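Local coordinates for ligand-gated channel protein (PDB 6H7V) that takes up ferric preacinetobactin across the outer membrane of Acinetobacter baumannii, as a TonB-dependent siderophore receptor, at residues Y105-A110 and V140-S145; T285-A290 and S311-K316; Q338-V343 and D377-R382; A525-A530 and E564-G569. All coordinates share one frame; numbering follows the deposited sequence.

Contact 1. Residues Y105-A110 and V140-S145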
loop_
_atom_site.group_PDB
_atom_site.type_symbol
_atom_site.label_atom_id
_atom_site.label_comp_id
_atom_site.label_asym_id
_atom_site.label_seq_id
_atom_site.Cartn_x
_atom_site.Cartn_y
_atom_site.Cartn_z
ATOM N N TYR A 105 5.020 3.140 4.430
ATOM C CA TYR A 105 4.835 4.568 4.411
ATOM C C TYR A 105 5.186 5.063 3.028
ATOM O O TYR A 105 6.029 4.471 2.348
ATOM C CB TYR A 105 5.755 5.222 5.435
ATOM C CG TYR A 105 5.435 4.913 6.889
ATOM C CD1 TYR A 105 5.800 3.711 7.440
ATOM C CD2 TYR A 105 4.923 5.904 7.752
ATOM C CE1 TYR A 105 5.593 3.447 8.783
ATOM C CE2 TYR A 105 4.718 5.648 9.101
ATOM C CZ TYR A 105 5.033 4.391 9.592
ATOM O OH TYR A 105 4.908 4.088 10.916
ATOM N N ILE A 106 4.580 6.179 2.627
ATOM C CA ILE A 106 4.914 6.818 1.351
ATOM C C ILE A 106 5.099 8.303 1.581
ATOM O O ILE A 106 4.272 8.933 2.241
ATOM C CB ILE A 106 3.812 6.607 0.319
ATOM C CG1 ILE A 106 3.460 5.115 0.200
ATOM C CG2 ILE A 106 4.239 7.166 -1.014
ATOM C CD1 ILE A 106 2.451 4.772 -0.885
ATOM N N ARG A 107 6.255 8.822 1.189
ATOM C CA ARG A 107 6.646 10.186 1.528
ATOM C C ARG A 107 6.578 10.422 3.037
ATOM O O ARG A 107 6.286 11.523 3.503
ATOM C CB ARG A 107 5.791 11.203 0.755
ATOM C CG ARG A 107 6.125 11.188 -0.732
ATOM C CD ARG A 107 5.516 12.333 -1.530
ATOM N NE ARG A 107 6.191 12.490 -2.809
ATOM C CZ ARG A 107 5.797 13.293 -3.786
ATOM N NH1 ARG A 107 4.680 14.020 -3.665
ATOM N NH2 ARG A 107 6.534 13.390 -4.894
ATOM N N GLY A 108 6.878 9.378 3.794
ATOM C CA GLY A 108 6.997 9.502 5.247
ATOM C C GLY A 108 5.658 9.515 5.990
ATOM O O GLY A 108 5.622 9.771 7.165
ATOM N N TYR A 109 4.560 9.218 5.297
ATOM C CA TYR A 109 3.249 9.056 5.954
ATOM C C TYR A 109 2.690 7.655 5.750
ATOM O O TYR A 109 2.958 7.008 4.745
ATOM C CB TYR A 109 2.258 10.074 5.402
ATOM C CG TYR A 109 2.529 11.496 5.807
ATOM C CD1 TYR A 109 2.355 11.916 7.125
ATOM C CD2 TYR A 109 2.933 12.431 4.875
ATOM C CE1 TYR A 109 2.576 13.227 7.483
ATOM C CE2 TYR A 109 3.174 13.745 5.241
ATOM C CZ TYR A 109 2.961 14.146 6.532
ATOM O OH TYR A 109 3.156 15.476 6.872
ATOM N N ALA A 110 1.921 7.181 6.719
ATOM C CA ALA A 110 1.243 5.869 6.619
ATOM C C ALA A 110 0.425 5.799 5.321
ATOM O O ALA A 110 -0.205 6.760 4.912
ATOM C CB ALA A 110 0.339 5.646 7.819
ATOM N N VAL A 140 1.592 3.205 -8.414
ATOM C CA VAL A 140 1.779 4.001 -7.210
ATOM C C VAL A 140 1.772 5.472 -7.547
ATOM O O VAL A 140 2.516 5.917 -8.406
ATOM C CB VAL A 140 3.100 3.668 -6.505
ATOM C CG1 VAL A 140 3.194 4.448 -5.210
ATOM C CG2 VAL A 140 3.182 2.179 -6.228
ATOM N N LEU A 141 0.900 6.223 -6.896
ATOM C CA LEU A 141 0.908 7.676 -7.039
ATOM C C LEU A 141 1.349 8.284 -5.714
ATOM O O LEU A 141 0.767 8.003 -4.682
ATOM C CB LEU A 141 -0.470 8.188 -7.431
ATOM C CG LEU A 141 -0.453 9.686 -7.796
ATOM C CD1 LEU A 141 -1.442 9.956 -8.911
ATOM C CD2 LEU A 141 -0.732 10.593 -6.602
ATOM N N LYS A 142 2.439 9.031 -5.717
ATOM C CA LYS A 142 3.006 9.489 -4.469
ATOM C C LYS A 142 2.398 10.806 -3.989
ATOM O O LYS A 142 2.149 11.705 -4.771
ATOM C CB LYS A 142 4.518 9.607 -4.586
ATOM C CG LYS A 142 5.237 8.265 -4.680
ATOM C CD LYS A 142 6.738 8.522 -4.735
ATOM C CE LYS A 142 7.511 7.503 -5.555
ATOM N NZ LYS A 142 6.597 6.744 -6.443
ATOM N N GLY A 143 2.126 10.876 -2.689
ATOM C CA GLY A 143 1.463 12.020 -2.093
ATOM C C GLY A 143 -0.048 11.859 -2.066
ATOM O O GLY A 143 -0.609 10.944 -2.673
ATOM N N PRO A 144 -0.720 12.768 -1.373
ATOM C CA PRO A 144 -2.168 12.769 -1.230
ATOM C C PRO A 144 -2.869 13.107 -2.537
ATOM O O PRO A 144 -2.242 13.601 -3.459
ATOM C CB PRO A 144 -2.415 13.873 -0.211
ATOM C CG PRO A 144 -1.218 14.772 -0.338
ATOM C CD PRO A 144 -0.073 13.864 -0.633
ATOM N N SER A 145 -4.148 12.794 -2.632
ATOM C CA SER A 145 -4.801 12.792 -3.926
ATOM C C SER A 145 -6.325 12.857 -3.837
ATOM O O SER A 145 -7.021 12.303 -4.688
ATOM C CB SER A 145 -4.398 11.541 -4.698
ATOM O OG SER A 145 -4.947 10.365 -4.101
#
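Two kinds of packing join Ile-106 and Arg-107 to the end of the strand that carries Val-140 and Lys-142. The first is aliphatic. Ile-106 CG2 meets Lys-142 CG at 4.0 Å, and the two side chains cross at about a right angle. The other branch of Ile-106 runs to CD1, which lies 4.4 Å from Val-140 CG1. This pairing is looser, and Ile-91 adds to it by touching both Ile-106 and Val-140.

In the second, the flat guanidinium of Arg-107 packs against the aliphatic start of Lys-142. Its chain, extended from CG to NE, carries it past Lys-142. Lys-142 CB sits over one guanidinium face, 3.8 Å from Arg-107 NE and offset toward the rim. The backbone O of Lys-142 also lies over a face, 3.6 Å from Arg-107 NH1. That approach is not a hydrogen bond. Further back, Arg-107 CD packs on Gly-143 N at 3.9 Å.

The polar ends turn to other partners. Arg-107 NH2 forms salt bridges with Glu-514 and Glu-564 of the barrel wall. Lys-142 is bent at its third and fourth torsions, and NZ pairs with Asp-88. A type I' turn from Ile-106 to Tyr-109 presents Arg-107 to the barrel. Arg-107 NE and Lys-142 NZ stay 6.8 Å apart, and each has acid partners outside the segments. The arginine charge thus ties plug to barrel, while the lysine charge is paired within the plug.

Contact 2. Residues T285-A290 and S311-K316. With C8E ((hydroxyethyloxy)tri(ethyloxy)octane), chain I.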
loop_
_atom_site.group_PDB
_atom_site.type_symbol
_atom_site.label_atom_id
_atom_site.label_comp_id
_atom_site.label_asym_id
_atom_site.label_seq_id
_atom_site.Cartn_x
_atom_site.Cartn_y
_atom_site.Cartn_z
ATOM N N THR A 285 -7.455 -13.978 7.574
ATOM C CA THR A 285 -8.281 -13.003 6.902
ATOM C C THR A 285 -8.802 -13.663 5.646
ATOM O O THR A 285 -8.019 -14.122 4.833
ATOM C CB THR A 285 -7.501 -11.710 6.546
ATOM O OG1 THR A 285 -6.839 -11.199 7.706
ATOM C CG2 THR A 285 -8.441 -10.604 6.066
ATOM N N LYS A 286 -10.124 -13.772 5.534
ATOM C CA LYS A 286 -10.786 -14.126 4.271
ATOM C C LYS A 286 -11.357 -12.871 3.570
ATOM O O LYS A 286 -12.049 -12.053 4.191
ATOM C CB LYS A 286 -11.934 -15.090 4.536
ATOM C CG LYS A 286 -11.504 -16.387 5.184
ATOM C CD LYS A 286 -12.679 -17.328 5.405
ATOM C CE LYS A 286 -12.283 -18.466 6.332
ATOM N NZ LYS A 286 -13.194 -19.646 6.217
ATOM N N ASP A 287 -11.094 -12.731 2.277
ATOM C CA ASP A 287 -11.565 -11.577 1.533
ATOM C C ASP A 287 -12.228 -12.066 0.270
ATOM O O ASP A 287 -11.767 -13.034 -0.335
ATOM C CB ASP A 287 -10.424 -10.604 1.183
ATOM C CG ASP A 287 -9.841 -9.882 2.421
ATOM O OD1 ASP A 287 -8.799 -10.372 2.949
ATOM O OD2 ASP A 287 -10.391 -8.825 2.861
ATOM N N LYS A 288 -13.377 -11.469 -0.050
ATOM C CA LYS A 288 -14.103 -11.762 -1.274
ATOM C C LYS A 288 -14.490 -10.438 -1.888
ATOM O O LYS A 288 -15.082 -9.604 -1.206
ATOM C CB LYS A 288 -15.388 -12.523 -0.963
ATOM C CG LYS A 288 -15.165 -13.970 -0.596
ATOM C CD LYS A 288 -16.354 -14.614 0.119
ATOM C CE LYS A 288 -15.850 -15.716 1.068
ATOM N NZ LYS A 288 -16.480 -17.047 0.832
ATOM N N GLY A 289 -14.296 -10.291 -3.196
ATOM C CA GLY A 289 -14.641 -9.033 -3.859
ATOM C C GLY A 289 -15.125 -9.220 -5.273
ATOM O O GLY A 289 -14.782 -10.208 -5.927
ATOM N N ALA A 290 -15.911 -8.251 -5.745
ATOM C CA ALA A 290 -16.424 -8.237 -7.122
ATOM C C ALA A 290 -16.701 -6.812 -7.554
ATOM O O ALA A 290 -17.147 -6.009 -6.760
ATOM C CB ALA A 290 -17.702 -9.050 -7.217
ATOM N N SER A 311 -17.367 -5.951 -1.337
ATOM C CA SER A 311 -16.484 -6.941 -0.777
ATOM C C SER A 311 -16.833 -7.320 0.644
ATOM O O SER A 311 -17.640 -6.680 1.298
ATOM C CB SER A 311 -15.016 -6.486 -0.873
ATOM O OG SER A 311 -14.806 -5.289 -0.172
ATOM N N THR A 312 -16.185 -8.369 1.113
ATOM C CA THR A 312 -16.384 -8.867 2.442
ATOM C C THR A 312 -15.018 -9.188 3.002
ATOM O O THR A 312 -14.165 -9.710 2.318
ATOM C CB THR A 312 -17.273 -10.144 2.431
ATOM O OG1 THR A 312 -18.630 -9.785 2.130
ATOM C CG2 THR A 312 -17.272 -10.824 3.785
ATOM N N THR A 313 -14.822 -8.851 4.261
ATOM C CA THR A 313 -13.645 -9.221 4.984
ATOM C C THR A 313 -14.045 -9.945 6.270
ATOM O O THR A 313 -14.890 -9.448 7.006
ATOM C CB THR A 313 -12.857 -7.972 5.328
ATOM O OG1 THR A 313 -12.366 -7.392 4.120
ATOM C CG2 THR A 313 -11.697 -8.310 6.265
ATOM N N GLU A 314 -13.483 -11.136 6.499
ATOM C CA GLU A 314 -13.558 -11.813 7.810
ATOM C C GLU A 314 -12.170 -11.979 8.427
ATOM O O GLU A 314 -11.290 -12.609 7.844
ATOM C CB GLU A 314 -14.199 -13.175 7.672
ATOM C CG GLU A 314 -15.651 -13.157 7.190
ATOM C CD GLU A 314 -16.219 -14.579 7.014
ATOM O OE1 GLU A 314 -15.476 -15.570 7.192
ATOM O OE2 GLU A 314 -17.425 -14.722 6.742
ATOM N N TYR A 315 -11.960 -11.304 9.550
ATOM C CA TYR A 315 -10.672 -11.253 10.214
ATOM C C TYR A 315 -10.808 -11.911 11.570
ATOM O O TYR A 315 -11.734 -11.633 12.318
ATOM C CB TYR A 315 -10.232 -9.808 10.407
ATOM C CG TYR A 315 -8.929 -9.649 11.128
ATOM C CD1 TYR A 315 -7.730 -9.692 10.445
ATOM C CD2 TYR A 315 -8.891 -9.365 12.486
ATOM C CE1 TYR A 315 -6.524 -9.508 11.103
ATOM C CE2 TYR A 315 -7.694 -9.123 13.140
ATOM C CZ TYR A 315 -6.514 -9.176 12.436
ATOM O OH TYR A 315 -5.298 -8.954 13.066
ATOM N N LYS A 316 -9.853 -12.778 11.886
ATOM C CA LYS A 316 -9.758 -13.371 13.201
ATOM C C LYS A 316 -8.327 -13.341 13.694
ATOM O O LYS A 316 -7.406 -13.636 12.957
ATOM C CB LYS A 316 -10.249 -14.797 13.149
ATOM C CG LYS A 316 -11.727 -14.950 12.809
ATOM C CD LYS A 316 -12.019 -16.410 12.514
ATOM C CE LYS A 316 -13.451 -16.784 12.813
ATOM N NZ LYS A 316 -14.337 -15.959 11.973
HETATM C C1 C8E I . -21.157 -10.610 -0.854
HETATM C C2 C8E I . -20.205 -9.783 -1.702
HETATM C C3 C8E I . -18.944 -10.567 -2.058
HETATM C C4 C8E I . -18.619 -10.531 -3.555
HETATM C C5 C8E I . -18.771 -11.903 -4.232
HETATM C C6 C8E I . -17.455 -12.685 -4.375
HETATM C C7 C8E I . -17.589 -13.866 -5.342
HETATM C C8 C8E I . -16.345 -14.758 -5.377
HETATM O O9 C8E I . -16.162 -15.298 -6.697
HETATM C C10 C8E I . -15.006 -16.130 -6.851
HETATM C C11 C8E I . -14.641 -16.252 -8.328
#
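Asp-287 and Thr-313 lie side by side, pointing the same way, on the plug-facing side of two antiparallel strands. Thr-313 OG1 donates to Asp-287 OD2 at 2.7 Å and meets it nearly along the C-O axis. The same OD2 accepts from the backbone N of Phe-127, a plug residue, and Lys-345 bonds to Thr-313 OG1.

This face is closely packed. Thr-285 CG2 touches Thr-313 CG2 at 4.0 Å. Thr-285 OG1 stands beside its backbone N (chi1 -52°) and meets the edge of the Tyr-315 ring, 3.3 Å from CD1. The Tyr-315 ring also packs edge-to-face with Tyr-128. Ser-311 OG is bonded to Gly-123 O and to Lys-345.

The backbones hold the strands in register. Lys-286 pairs with Glu-314, and Lys-288 with Thr-312, each through two hydrogen bonds. Glu-314 N to Lys-286 O, at 2.9 Å, is typical of them.

The outward face is looser. Lys-286 CD lies 3.8 Å from Glu-314 OE1, but Lys-286 NZ stops 4.8 Å from that oxygen, so no salt bridge forms. The tail of the detergent C8E lies across the strands at their Lys-288/Thr-312 end. Its C6 is 4.0 Å from Lys-288 CB, and its C1 is 4.0 Å from Thr-312 OG1. These are van der Waals contacts; Thr-312 OG1 is weakly bonded to Asp-344.

Strands 282-297 and 302-318 form a beta hairpin of the transmembrane barrel. The polar inner face bonded to the plug and the detergent on the outer one fit the plugged barrel of a TonB-dependent receptor.

Contact 3. Residues Q338-V343 and D377-R382. Unlike the reference sequence in segment 377-382: Ser-380 (reference Gly).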
loop_
_atom_site.group_PDB
_atom_site.type_symbol
_atom_site.label_atom_id
_atom_site.label_comp_id
_atom_site.label_asym_id
_atom_site.label_seq_id
_atom_site.Cartn_x
_atom_site.Cartn_y
_atom_site.Cartn_z
ATOM N N GLN A 338 -7.849 -11.292 21.862
ATOM C CA GLN A 338 -8.564 -11.892 20.742
ATOM C C GLN A 338 -9.420 -10.849 20.073
ATOM O O GLN A 338 -10.079 -10.061 20.752
ATOM C CB GLN A 338 -9.455 -13.022 21.236
ATOM C CG GLN A 338 -8.674 -14.184 21.794
ATOM C CD GLN A 338 -9.539 -15.368 22.132
ATOM O OE1 GLN A 338 -10.769 -15.271 22.147
ATOM N NE2 GLN A 338 -8.897 -16.519 22.351
ATOM N N LEU A 339 -9.466 -10.907 18.748
ATOM C CA LEU A 339 -10.247 -9.957 17.955
ATOM C C LEU A 339 -10.826 -10.683 16.749
ATOM O O LEU A 339 -10.130 -11.447 16.084
ATOM C CB LEU A 339 -9.368 -8.800 17.488
ATOM C CG LEU A 339 -10.014 -7.767 16.539
ATOM C CD1 LEU A 339 -11.242 -7.115 17.190
ATOM C CD2 LEU A 339 -9.017 -6.682 16.103
ATOM N N ALA A 340 -12.102 -10.448 16.458
ATOM C CA ALA A 340 -12.649 -10.833 15.164
ATOM C C ALA A 340 -13.447 -9.676 14.654
ATOM O O ALA A 340 -14.124 -9.019 15.426
ATOM C CB ALA A 340 -13.532 -12.054 15.287
ATOM N N PHE A 341 -13.458 -9.477 13.345
ATOM C CA PHE A 341 -14.423 -8.580 12.782
ATOM C C PHE A 341 -14.825 -8.963 11.385
ATOM O O PHE A 341 -14.100 -9.654 10.687
ATOM C CB PHE A 341 -13.965 -7.119 12.870
ATOM C CG PHE A 341 -12.746 -6.811 12.082
ATOM C CD1 PHE A 341 -12.822 -6.542 10.729
ATOM C CD2 PHE A 341 -11.521 -6.697 12.708
ATOM C CE1 PHE A 341 -11.664 -6.252 9.992
ATOM C CE2 PHE A 341 -10.366 -6.425 11.986
ATOM C CZ PHE A 341 -10.435 -6.200 10.621
ATOM N N ASP A 342 -16.063 -8.600 11.060
ATOM C CA ASP A 342 -16.674 -8.860 9.769
ATOM C C ASP A 342 -17.058 -7.520 9.213
ATOM O O ASP A 342 -17.760 -6.758 9.880
ATOM C CB ASP A 342 -17.947 -9.723 9.938
ATOM C CG ASP A 342 -17.632 -11.145 10.434
ATOM O OD1 ASP A 342 -16.544 -11.660 10.116
ATOM O OD2 ASP A 342 -18.402 -11.704 11.232
ATOM N N VAL A 343 -16.658 -7.248 7.978
ATOM C CA VAL A 343 -17.046 -6.003 7.354
ATOM C C VAL A 343 -17.571 -6.229 5.932
ATOM O O VAL A 343 -17.020 -7.031 5.195
ATOM C CB VAL A 343 -15.915 -4.943 7.482
ATOM C CG1 VAL A 343 -14.575 -5.545 7.186
ATOM C CG2 VAL A 343 -16.160 -3.746 6.595
ATOM N N ASP A 377 -19.111 -5.698 12.227
ATOM C CA ASP A 377 -19.230 -6.187 13.592
ATOM C C ASP A 377 -17.865 -6.520 14.195
ATOM O O ASP A 377 -17.039 -7.183 13.559
ATOM C CB ASP A 377 -20.105 -7.432 13.600
ATOM C CG ASP A 377 -21.547 -7.134 13.242
ATOM O OD1 ASP A 377 -22.099 -6.110 13.700
ATOM O OD2 ASP A 377 -22.144 -7.968 12.545
ATOM N N ASP A 378 -17.662 -6.090 15.439
ATOM C CA ASP A 378 -16.414 -6.335 16.163
ATOM C C ASP A 378 -16.666 -7.242 17.366
ATOM O O ASP A 378 -17.586 -6.996 18.158
ATOM C CB ASP A 378 -15.820 -5.017 16.674
ATOM C CG ASP A 378 -14.957 -4.309 15.632
ATOM O OD1 ASP A 378 -15.491 -3.987 14.549
ATOM O OD2 ASP A 378 -13.776 -3.979 15.939
ATOM N N TYR A 379 -15.814 -8.256 17.517
ATOM C CA TYR A 379 -15.847 -9.156 18.642
ATOM C C TYR A 379 -14.484 -9.138 19.289
ATOM O O TYR A 379 -13.466 -9.233 18.613
ATOM C CB TYR A 379 -16.116 -10.578 18.166
ATOM C CG TYR A 379 -17.347 -10.745 17.329
ATOM C CD1 TYR A 379 -17.368 -10.322 15.998
ATOM C CD2 TYR A 379 -18.482 -11.372 17.843
ATOM C CE1 TYR A 379 -18.491 -10.493 15.211
ATOM C CE2 TYR A 379 -19.618 -11.531 17.062
ATOM C CZ TYR A 379 -19.608 -11.116 15.740
ATOM O OH TYR A 379 -20.772 -11.184 15.000
ATOM N N SER A 380 -14.441 -9.069 20.605
ATOM C CA SER A 380 -13.180 -8.806 21.239
ATOM C C SER A 380 -13.150 -9.121 22.715
ATOM O O SER A 380 -14.127 -8.908 23.425
ATOM C CB SER A 380 -12.789 -7.363 21.036
ATOM O OG SER A 380 -11.589 -7.110 21.724
ATOM N N TYR A 381 -12.013 -9.664 23.151
ATOM C CA TYR A 381 -11.609 -9.604 24.529
ATOM C C TYR A 381 -10.416 -8.674 24.609
ATOM O O TYR A 381 -9.345 -8.966 24.037
ATOM C CB TYR A 381 -11.129 -10.969 25.018
ATOM C CG TYR A 381 -12.181 -11.998 25.337
ATOM C CD1 TYR A 381 -13.110 -11.790 26.354
ATOM C CD2 TYR A 381 -12.120 -13.260 24.747
ATOM C CE1 TYR A 381 -13.997 -12.788 26.724
ATOM C CE2 TYR A 381 -13.018 -14.260 25.088
ATOM C CZ TYR A 381 -13.950 -14.023 26.075
ATOM O OH TYR A 381 -14.773 -15.062 26.414
ATOM N N ARG A 382 -10.555 -7.647 25.441
ATOM C CA ARG A 382 -9.415 -6.877 25.936
ATOM C C ARG A 382 -8.639 -7.729 26.961
ATOM O O ARG A 382 -7.410 -7.795 26.937
ATOM C CB ARG A 382 -9.950 -5.595 26.596
ATOM C CG ARG A 382 -9.055 -4.357 26.537
ATOM C CD ARG A 382 -9.599 -3.235 27.440
ATOM N NE ARG A 382 -10.457 -3.741 28.532
ATOM C CZ ARG A 382 -10.123 -3.781 29.824
ATOM N NH1 ARG A 382 -8.967 -3.285 30.242
ATOM N NH2 ARG A 382 -10.964 -4.300 30.710
#
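The carbonyl O of Gln-338 receives one firm bond and two weaker approaches from the neighbouring strand. Tyr-381 N donates to Gln-338 O at 3.1 Å, tilted 23° from the carbonyl plane. Ser-380 OG adds a weak bond to Gln-338 O at 3.5 Å, and Ser-380 CA makes a CA-H...O contact. This serine is glycine in the reference sequence.

Further along, Ala-340 and Tyr-379 exchange two backbone bonds, and Asp-342 and Asp-377 do the same. Tyr-379 N meets Ala-340 O at 2.8 Å.

On the face of Gln-338 and Ala-340, Gln-338 lies beside Tyr-381 and points the same way. Its OE1 comes to the ring edge in plane, 3.6 Å from Tyr-381 CD2, while the amide and ring planes are 51° apart. Gln-338 NE2 bonds to Glu-407 O and Asn-318, and OE1 accepts from Thr-409 N. Ala-340 CB packs on Tyr-379 CB at 4.1 Å.

On the other face, Leu-339 has CG anti to its backbone N (chi1 175°), which brings CD1 to 3.4 Å from Tyr-379 O and near Ser-380 CB. Phe-341 CB lies 3.9 Å from Asp-378 OD1, whose bond goes to Gln-376.

Asp-342 and Asp-377 stand together, with their OD2 atoms 5.4 Å apart. His-415 bonds to Asp-377 OD1 and may lessen any repulsion. The contact rests on backbone bonds, while Gln-338 and Asp-377 reach loops and neighbouring strands, and Asp-378 its own strand.

Contact 4. Residues A525-A530 and E564-G569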
loop_
_atom_site.group_PDB
_atom_site.type_symbol
_atom_site.label_atom_id
_atom_site.label_comp_id
_atom_site.label_asym_id
_atom_site.label_seq_id
_atom_site.Cartn_x
_atom_site.Cartn_y
_atom_site.Cartn_z
ATOM N N ALA A 525 15.169 6.479 -17.660
ATOM C CA ALA A 525 14.395 7.661 -17.268
ATOM C C ALA A 525 14.719 8.111 -15.856
ATOM O O ALA A 525 15.020 7.273 -15.001
ATOM C CB ALA A 525 12.896 7.380 -17.377
ATOM N N HIS A 526 14.559 9.415 -15.602
ATOM C CA HIS A 526 14.850 10.015 -14.298
ATOM C C HIS A 526 13.673 10.836 -13.827
ATOM O O HIS A 526 13.022 11.516 -14.615
ATOM C CB HIS A 526 16.052 10.972 -14.370
ATOM C CG HIS A 526 17.364 10.299 -14.627
ATOM N ND1 HIS A 526 18.166 9.813 -13.616
ATOM C CD2 HIS A 526 18.058 10.115 -15.775
ATOM C CE1 HIS A 526 19.251 9.272 -14.141
ATOM N NE2 HIS A 526 19.211 9.441 -15.451
ATOM N N THR A 527 13.483 10.861 -12.517
ATOM C CA THR A 527 12.564 11.791 -11.871
ATOM C C THR A 527 13.308 12.477 -10.732
ATOM O O THR A 527 14.009 11.815 -9.960
ATOM C CB THR A 527 11.310 11.071 -11.283
ATOM O OG1 THR A 527 10.581 10.434 -12.337
ATOM C CG2 THR A 527 10.380 12.070 -10.600
ATOM N N LEU A 528 13.138 13.793 -10.628
ATOM C CA LEU A 528 13.655 14.559 -9.498
ATOM C C LEU A 528 12.516 15.419 -8.960
ATOM O O LEU A 528 11.972 16.242 -9.688
ATOM C CB LEU A 528 14.819 15.454 -9.948
ATOM C CG LEU A 528 15.478 16.354 -8.887
ATOM C CD1 LEU A 528 16.062 15.516 -7.758
ATOM C CD2 LEU A 528 16.567 17.229 -9.488
ATOM N N SER A 529 12.107 15.193 -7.714
ATOM C CA SER A 529 11.046 16.006 -7.132
ATOM C C SER A 529 11.285 16.441 -5.706
ATOM O O SER A 529 12.004 15.797 -4.951
ATOM C CB SER A 529 9.692 15.310 -7.230
ATOM O OG SER A 529 9.784 13.943 -6.894
ATOM N N ALA A 530 10.704 17.585 -5.366
ATOM C CA ALA A 530 10.764 18.126 -4.018
ATOM C C ALA A 530 9.340 18.366 -3.573
ATOM O O ALA A 530 8.495 18.790 -4.358
ATOM C CB ALA A 530 11.553 19.427 -3.999
ATOM N N GLU A 564 13.493 13.703 -3.786
ATOM C CA GLU A 564 13.585 12.337 -4.304
ATOM C C GLU A 564 14.285 12.392 -5.653
ATOM O O GLU A 564 13.924 13.189 -6.520
ATOM C CB GLU A 564 12.196 11.689 -4.513
ATOM C CG GLU A 564 11.152 11.885 -3.396
ATOM C CD GLU A 564 9.689 11.963 -3.911
ATOM O OE1 GLU A 564 9.388 12.887 -4.708
ATOM O OE2 GLU A 564 8.814 11.155 -3.491
ATOM N N TRP A 565 15.265 11.525 -5.831
ATOM C CA TRP A 565 15.812 11.263 -7.141
ATOM C C TRP A 565 15.637 9.778 -7.422
ATOM O O TRP A 565 16.111 8.938 -6.666
ATOM C CB TRP A 565 17.300 11.647 -7.192
ATOM C CG TRP A 565 17.971 11.247 -8.461
ATOM C CD1 TRP A 565 17.424 11.256 -9.708
ATOM C CD2 TRP A 565 19.294 10.743 -8.609
ATOM N NE1 TRP A 565 18.327 10.800 -10.628
ATOM C CE2 TRP A 565 19.473 10.443 -9.974
ATOM C CE3 TRP A 565 20.319 10.445 -7.713
ATOM C CZ2 TRP A 565 20.659 9.913 -10.473
ATOM C CZ3 TRP A 565 21.490 9.920 -8.204
ATOM C CH2 TRP A 565 21.652 9.649 -9.573
ATOM N N SER A 566 14.937 9.444 -8.490
ATOM C CA SER A 566 14.715 8.042 -8.802
ATOM C C SER A 566 14.807 7.799 -10.305
ATOM O O SER A 566 14.836 8.741 -11.101
ATOM C CB SER A 566 13.363 7.583 -8.248
ATOM O OG SER A 566 12.323 8.126 -9.007
ATOM N N PHE A 567 14.969 6.546 -10.690
ATOM C CA PHE A 567 15.237 6.241 -12.087
ATOM C C PHE A 567 14.819 4.825 -12.408
ATOM O O PHE A 567 14.792 3.959 -11.533
ATOM C CB PHE A 567 16.737 6.455 -12.429
ATOM C CG PHE A 567 17.687 5.928 -11.383
ATOM C CD1 PHE A 567 17.960 4.552 -11.281
ATOM C CD2 PHE A 567 18.291 6.786 -10.484
ATOM C CE1 PHE A 567 18.761 4.057 -10.265
ATOM C CE2 PHE A 567 19.094 6.284 -9.462
ATOM C CZ PHE A 567 19.332 4.923 -9.361
ATOM N N PHE A 568 14.672 4.549 -13.694
ATOM C CA PHE A 568 14.362 3.202 -14.124
ATOM C C PHE A 568 14.676 3.002 -15.596
ATOM O O PHE A 568 14.710 3.962 -16.379
ATOM C CB PHE A 568 12.879 2.873 -13.867
ATOM C CG PHE A 568 11.908 3.842 -14.494
ATOM C CD1 PHE A 568 11.503 3.679 -15.796
ATOM C CD2 PHE A 568 11.344 4.861 -13.743
ATOM C CE1 PHE A 568 10.601 4.558 -16.381
ATOM C CE2 PHE A 568 10.394 5.702 -14.286
ATOM C CZ PHE A 568 10.016 5.558 -15.613
ATOM N N GLY A 569 14.821 1.727 -15.960
ATOM C CA GLY A 569 14.974 1.316 -17.325
ATOM C C GLY A 569 16.293 0.610 -17.573
ATOM O O GLY A 569 16.795 -0.109 -16.712
#
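Trp-565 reaches across to three residues of the opposite strand: Leu-528, Thr-527 and His-526. Its CB packs on Leu-528 CD1 at 4.1 Å. CG stands anti to the backbone N (chi1 173°), which swings the indole edge toward strand 524-541. Trp-565 CD1 then brings the ring edge to Thr-527 O at 3.5 Å. NE1 comes next and donates to His-526 ND1 at 3.2 Å, with an N-H...N angle of 157°. The histidine nitrogen lies in the indole plane, but NE1 is tilted 23° out of the imidazole plane. CZ2 passes on beside His-526 CE1 at 4.0 Å. The rings lie rim to rim, neither covering the other. Phe-567 CD2 rests on one face of the indole, and the Phe-581 ring also meets it.

On the other face of the strands, Ala-525 CB lies over the Phe-568 ring, 4.0 Å from its centroid, in a CH-pi contact. Phe-568 also meets Tyr-38 and Phe-57 edge-to-face. Ser-529 OG donates to Glu-564 OE1, though the apparent length is doubtful. Ser-90 bonds to Glu-564 OE2.

Ala-525 and Phe-568, Thr-527 and Ser-566, and Ser-529 and Glu-564 each exchange two backbone bonds. Since ND1 of His-526 accepts, a neutral imidazole would carry its proton on NE2. The chemistry divides the barrel wall: an aromatic surface carries indole and imidazole, and an inner face turns a carboxylate toward the plug.

In the fold
Contact 1 belongs to the plug; the other three belong to the barrel around it. Contacts 1 and 4 touch: Arg-107 NH2 and Glu-564 OE1 form a salt bridge of 2.9 Å, and Lys-142 CD packs on Glu-564 OE2. Contacts 2 and 3 are neighbours through strands 302-318 and 331-358, where Tyr-315 N and Phe-341 O probably bond at 2.9 Å. Contact 4 lies on the opposite side of the chain's centre, with its centre about 37 Å from that of contact 2 and 43 Å from that of contact 3. Contact 1 stays about 17 Å from contact 2 by nearest atoms. The detergent C8E lies against contact 2, its nearest atoms about 11 Å from the Asp-342 side chain of contact 3.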